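Local structure of malonyl CoA-acyl carrier protein transacylase (Mycobacterium tuberculosis, 2QC3) at residues Q61-H72 and V93-I101. The protein catalyses the transfer of the malonyl group from malonyl-CoA to holo-acyl carrier protein, a step that supplies fatty acid biosynthesis. Residues are numbered along the deposited sequence; the frame is centred on the assembly and turned at random.
Sequences QPLIVAATLLAH and VGEIAAYAI. With ACY (acetic acid), chain B.
The Q61 side chain crosses V93 at a slant; V93 is the residue after S92, the probable nucleophile of this acyltransferase domain. The sequence GHSVG around S92 fits a nucleophile elbow, and helix 94-101 leads away from it. It runs in the same general direction as the 61-72 part of helix 57-77; the axes of segments 61-72 and 94-101 cross at -30° and come within 8.9 Å. No hydrogen bond joins the two segments.

Along the Q61 side chain, CB meets V93 CG2 at 3.7 Å. CG and CD run on past CG2 and CB of V93. At the end, OE1 sits 3.4 Å from V93 CG2. The amide is held from elsewhere: R117 donates to OE1, and NE2 bonds to T57 OG1. R117 also bonds to an acetic acid molecule, probably from the crystallisation liquor. V93 N donates to OXT of this acetic acid at 2.8 Å.

The middle is apolar and close. A97 CB points at helix 57-77 and meets T68 CG2 at 3.5 Å. T68 chi1 of -69° sets OG1 beside the backbone N, where it bonds P270 O, and puts CG2 anti to that N, facing A97. Both methyls of L69 reach A100 CB.

At the far end the side chains of H72 and I101 pass side by side, pointing opposite ways. I101 CG1 makes a CH-pi contact over one ring face, 4.0 Å from the H72 ring centroid and offset toward the rim.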
ATOM      1  N   GLN A  61      -4.356   4.403   7.046  1.00 26.88           N
ATOM      2  CA  GLN A  61      -3.951   3.035   6.782  1.00 27.43           C
ATOM      3  C   GLN A  61      -5.127   2.036   6.855  1.00 26.80           C
ATOM      4  O   GLN A  61      -5.373   1.294   5.900  1.00 27.65           O
ATOM      5  CB  GLN A  61      -2.796   2.646   7.718  1.00 25.42           C
ATOM      6  CG  GLN A  61      -1.462   3.255   7.333  1.00 23.35           C
ATOM      7  CD  GLN A  61      -0.294   2.607   8.046  1.00 22.81           C
ATOM      8  OE1 GLN A  61      -0.138   1.391   8.023  1.00 22.74           O
ATOM      9  NE2 GLN A  61       0.543   3.424   8.671  1.00 21.82           N
ATOM     10  N   PRO A  62      -5.879   2.007   7.972  1.00 26.61           N
ATOM     11  CA  PRO A  62      -6.992   1.054   8.021  1.00 25.62           C
ATOM     12  C   PRO A  62      -8.123   1.458   7.076  1.00 24.86           C
ATOM     13  O   PRO A  62      -8.858   0.615   6.573  1.00 23.31           O
ATOM     14  CB  PRO A  62      -7.415   1.095   9.489  1.00 26.00           C
ATOM     15  CG  PRO A  62      -7.140   2.515   9.863  1.00 27.51           C
ATOM     16  CD  PRO A  62      -5.793   2.770   9.229  1.00 26.67           C
ATOM     17  N   LEU A  63      -8.250   2.759   6.843  1.00 25.29           N
ATOM     18  CA  LEU A  63      -9.285   3.286   5.964  1.00 26.14           C
ATOM     19  C   LEU A  63      -9.007   2.840   4.529  1.00 26.36           C
ATOM     20  O   LEU A  63      -9.911   2.388   3.821  1.00 25.98           O
ATOM     21  CB  LEU A  63      -9.305   4.813   6.060  1.00 27.56           C
ATOM     22  CG  LEU A  63     -10.490   5.579   5.464  1.00 32.31           C
ATOM     23  CD1 LEU A  63     -11.795   5.102   6.096  1.00 30.72           C
ATOM     24  CD2 LEU A  63     -10.289   7.073   5.712  1.00 32.06           C
ATOM     25  N   ILE A  64      -7.752   2.961   4.106  1.00 25.27           N
ATOM     26  CA  ILE A  64      -7.362   2.548   2.763  1.00 25.57           C
ATOM     27  C   ILE A  64      -7.561   1.047   2.577  1.00 25.59           C
ATOM     28  O   ILE A  64      -8.082   0.611   1.549  1.00 26.67           O
ATOM     29  CB  ILE A  64      -5.892   2.909   2.468  1.00 25.18           C
ATOM     30  CG1 ILE A  64      -5.754   4.429   2.363  1.00 25.35           C
ATOM     31  CG2 ILE A  64      -5.426   2.246   1.161  1.00 24.85           C
ATOM     32  CD1 ILE A  64      -4.319   4.911   2.323  1.00 26.10           C
ATOM     33  N   VAL A  65      -7.145   0.259   3.566  1.00 25.29           N
ATOM     34  CA  VAL A  65      -7.306  -1.188   3.497  1.00 24.67           C
ATOM     35  C   VAL A  65      -8.796  -1.524   3.476  1.00 26.07           C
ATOM     36  O   VAL A  65      -9.223  -2.424   2.756  1.00 23.79           O
ATOM     37  CB  VAL A  65      -6.623  -1.903   4.704  1.00 25.26           C
ATOM     38  CG1 VAL A  65      -7.028  -3.373   4.744  1.00 25.24           C
ATOM     39  CG2 VAL A  65      -5.106  -1.798   4.582  1.00 20.91           C
ATOM     40  N   ALA A  66      -9.588  -0.787   4.259  1.00 25.88           N
ATOM     41  CA  ALA A  66     -11.035  -1.018   4.312  1.00 27.56           C
ATOM     42  C   ALA A  66     -11.680  -0.777   2.940  1.00 26.99           C
ATOM     43  O   ALA A  66     -12.499  -1.572   2.481  1.00 28.15           O
ATOM     44  CB  ALA A  66     -11.682  -0.103   5.367  1.00 27.01           C
ATOM     45  N   ALA A  67     -11.308   0.321   2.294  1.00 26.43           N
ATOM     46  CA  ALA A  67     -11.844   0.654   0.977  1.00 27.43           C
ATOM     47  C   ALA A  67     -11.471  -0.446  -0.009  1.00 27.74           C
ATOM     48  O   ALA A  67     -12.300  -0.899  -0.808  1.00 27.66           O
ATOM     49  CB  ALA A  67     -11.278   1.982   0.504  1.00 24.93           C
ATOM     50  N   THR A  68     -10.216  -0.879   0.058  1.00 26.93           N
ATOM     51  CA  THR A  68      -9.737  -1.922  -0.833  1.00 25.60           C
ATOM     52  C   THR A  68     -10.492  -3.230  -0.698  1.00 25.05           C
ATOM     53  O   THR A  68     -10.898  -3.826  -1.699  1.00 24.39           O
ATOM     54  CB  THR A  68      -8.227  -2.200  -0.640  1.00 23.87           C
ATOM     55  OG1 THR A  68      -7.482  -1.072  -1.107  1.00 24.17           O
ATOM     56  CG2 THR A  68      -7.794  -3.437  -1.443  1.00 23.12           C
ATOM     57  N   LEU A  69     -10.688  -3.668   0.539  1.00 24.29           N
ATOM     58  CA  LEU A  69     -11.368  -4.925   0.777  1.00 25.59           C
ATOM     59  C   LEU A  69     -12.870  -4.889   0.504  1.00 25.87           C
ATOM     60  O   LEU A  69     -13.451  -5.911   0.154  1.00 26.82           O
ATOM     61  CB  LEU A  69     -11.057  -5.419   2.196  1.00 22.59           C
ATOM     62  CG  LEU A  69      -9.536  -5.567   2.406  1.00 24.15           C
ATOM     63  CD1 LEU A  69      -9.236  -6.188   3.770  1.00 21.26           C
ATOM     64  CD2 LEU A  69      -8.946  -6.429   1.280  1.00 21.22           C
ATOM     65  N   LEU A  70     -13.507  -3.734   0.660  1.00 27.95           N
ATOM     66  CA  LEU A  70     -14.939  -3.649   0.362  1.00 29.76           C
ATOM     67  C   LEU A  70     -15.109  -4.015  -1.110  1.00 30.29           C
ATOM     68  O   LEU A  70     -15.988  -4.802  -1.473  1.00 31.03           O
ATOM     69  CB  LEU A  70     -15.472  -2.232   0.584  1.00 29.11           C
ATOM     70  CG  LEU A  70     -15.746  -1.769   2.013  1.00 30.24           C
ATOM     71  CD1 LEU A  70     -16.145  -0.307   1.986  1.00 30.21           C
ATOM     72  CD2 LEU A  70     -16.852  -2.618   2.635  1.00 31.17           C
ATOM     73  N   ALA A  71     -14.242  -3.447  -1.945  1.00 30.29           N
ATOM     74  CA  ALA A  71     -14.264  -3.694  -3.380  1.00 31.80           C
ATOM     75  C   ALA A  71     -13.965  -5.157  -3.652  1.00 33.80           C
ATOM     76  O   ALA A  71     -14.622  -5.796  -4.478  1.00 33.65           O
ATOM     77  CB  ALA A  71     -13.239  -2.812  -4.076  1.00 30.98           C
ATOM     78  N   HIS A  72     -12.964  -5.687  -2.959  1.00 34.45           N
ATOM     79  CA  HIS A  72     -12.600  -7.084  -3.126  1.00 36.58           C
ATOM     80  C   HIS A  72     -13.734  -7.986  -2.667  1.00 38.37           C
ATOM     81  O   HIS A  72     -13.998  -9.026  -3.273  1.00 37.61           O
ATOM     82  CB  HIS A  72     -11.356  -7.431  -2.317  1.00 34.67           C
ATOM     83  CG  HIS A  72     -11.134  -8.904  -2.185  1.00 35.97           C
ATOM     84  ND1 HIS A  72     -10.759  -9.697  -3.250  1.00 35.43           N
ATOM     85  CD2 HIS A  72     -11.281  -9.738  -1.129  1.00 35.44           C
ATOM     86  CE1 HIS A  72     -10.683 -10.955  -2.853  1.00 34.84           C
ATOM     87  NE2 HIS A  72     -10.995 -11.007  -1.570  1.00 36.91           N
ATOM     88  N   VAL A  93       1.289   0.065   2.917  1.00 17.93           N
ATOM     89  CA  VAL A  93       0.190  -0.458   3.708  1.00 20.15           C
ATOM     90  C   VAL A  93      -0.734  -1.327   2.822  1.00 19.59           C
ATOM     91  O   VAL A  93      -1.423  -2.211   3.326  1.00 20.04           O
ATOM     92  CB  VAL A  93      -0.629   0.663   4.374  1.00 20.80           C
ATOM     93  CG1 VAL A  93      -1.319   1.531   3.327  1.00 21.93           C
ATOM     94  CG2 VAL A  93      -1.643   0.029   5.318  1.00 20.45           C
ATOM     95  N   GLY A  94      -0.723  -1.094   1.508  1.00 19.77           N
ATOM     96  CA  GLY A  94      -1.538  -1.880   0.593  1.00 20.49           C
ATOM     97  C   GLY A  94      -1.226  -3.363   0.671  1.00 19.30           C
ATOM     98  O   GLY A  94      -2.044  -4.200   0.298  1.00 19.41           O
ATOM     99  N   GLU A  95      -0.041  -3.711   1.149  1.00 20.97           N
ATOM    100  CA  GLU A  95       0.292  -5.129   1.271  1.00 21.74           C
ATOM    101  C   GLU A  95      -0.678  -5.889   2.177  1.00 21.42           C
ATOM    102  O   GLU A  95      -0.974  -7.057   1.929  1.00 22.16           O
ATOM    103  CB  GLU A  95       1.712  -5.312   1.795  1.00 23.22           C
ATOM    104  CG  GLU A  95       2.783  -4.860   0.820  1.00 25.85           C
ATOM    105  CD  GLU A  95       4.070  -5.622   1.004  1.00 25.08           C
ATOM    106  OE1 GLU A  95       4.496  -6.304   0.046  1.00 23.64           O
ATOM    107  OE2 GLU A  95       4.649  -5.546   2.111  1.00 24.20           O
ATOM    108  N   ILE A  96      -1.173  -5.239   3.227  1.00 21.20           N
ATOM    109  CA  ILE A  96      -2.102  -5.913   4.138  1.00 20.93           C
ATOM    110  C   ILE A  96      -3.371  -6.306   3.390  1.00 20.27           C
ATOM    111  O   ILE A  96      -3.894  -7.406   3.573  1.00 19.57           O
ATOM    112  CB  ILE A  96      -2.457  -5.015   5.359  1.00 20.47           C
ATOM    113  CG1 ILE A  96      -1.227  -4.880   6.271  1.00 23.00           C
ATOM    114  CG2 ILE A  96      -3.609  -5.622   6.138  1.00 19.67           C
ATOM    115  CD1 ILE A  96      -1.412  -3.921   7.444  1.00 22.81           C
ATOM    116  N   ALA A  97      -3.856  -5.402   2.544  1.00 20.25           N
ATOM    117  CA  ALA A  97      -5.044  -5.664   1.741  1.00 20.38           C
ATOM    118  C   ALA A  97      -4.706  -6.760   0.728  1.00 18.79           C
ATOM    119  O   ALA A  97      -5.505  -7.672   0.494  1.00 18.69           O
ATOM    120  CB  ALA A  97      -5.483  -4.385   1.022  1.00 20.34           C
ATOM    121  N   ALA A  98      -3.517  -6.674   0.137  1.00 18.74           N
ATOM    122  CA  ALA A  98      -3.070  -7.677  -0.833  1.00 20.01           C
ATOM    123  C   ALA A  98      -3.050  -9.058  -0.185  1.00 20.87           C
ATOM    124  O   ALA A  98      -3.417 -10.057  -0.812  1.00 20.85           O
ATOM    125  CB  ALA A  98      -1.679  -7.333  -1.352  1.00 18.12           C
ATOM    126  N   TYR A  99      -2.614  -9.114   1.072  1.00 20.47           N
ATOM    127  CA  TYR A  99      -2.559 -10.376   1.800  1.00 20.93           C
ATOM    128  C   TYR A  99      -3.954 -10.964   1.957  1.00 22.53           C
ATOM    129  O   TYR A  99      -4.151 -12.168   1.791  1.00 22.02           O
ATOM    130  CB  TYR A  99      -1.925 -10.170   3.178  1.00 22.48           C
ATOM    131  CG  TYR A  99      -0.421 -10.226   3.171  1.00 21.68           C
ATOM    132  CD1 TYR A  99       0.309  -9.686   2.114  1.00 22.05           C
ATOM    133  CD2 TYR A  99       0.279 -10.810   4.229  1.00 24.05           C
ATOM    134  CE1 TYR A  99       1.691  -9.722   2.105  1.00 20.41           C
ATOM    135  CE2 TYR A  99       1.673 -10.849   4.232  1.00 22.50           C
ATOM    136  CZ  TYR A  99       2.369 -10.306   3.167  1.00 20.63           C
ATOM    137  OH  TYR A  99       3.741 -10.340   3.145  1.00 19.92           O
ATOM    138  N   ALA A 100      -4.920 -10.113   2.284  1.00 22.42           N
ATOM    139  CA  ALA A 100      -6.295 -10.564   2.445  1.00 23.15           C
ATOM    140  C   ALA A 100      -6.842 -11.003   1.087  1.00 23.28           C
ATOM    141  O   ALA A 100      -7.550 -12.001   0.985  1.00 24.16           O
ATOM    142  CB  ALA A 100      -7.155  -9.442   3.026  1.00 24.65           C
ATOM    143  N   ILE A 101      -6.507 -10.258   0.039  1.00 22.44           N
ATOM    144  CA  ILE A 101      -6.980 -10.614  -1.289  1.00 22.66           C
ATOM    145  C   ILE A 101      -6.432 -11.991  -1.656  1.00 22.45           C
ATOM    146  O   ILE A 101      -7.155 -12.830  -2.186  1.00 21.64           O
ATOM    147  CB  ILE A 101      -6.550  -9.554  -2.329  1.00 20.47           C
ATOM    148  CG1 ILE A 101      -7.378  -8.279  -2.116  1.00 21.80           C
ATOM    149  CG2 ILE A 101      -6.734 -10.094  -3.753  1.00 21.16           C
ATOM    150  CD1 ILE A 101      -6.871  -7.057  -2.888  1.00 22.49           C
TER
HETATM  151  C   ACY B 500       2.854   3.086   4.229  1.00 61.08           C
HETATM  152  O   ACY B 500       3.522   2.363   4.945  1.00 57.24           O
HETATM  153  OXT ACY B 500       1.640   2.693   3.801  1.00 62.96           O
HETATM  154  CH3 ACY B 500       3.379   4.431   3.808  1.00 58.45           C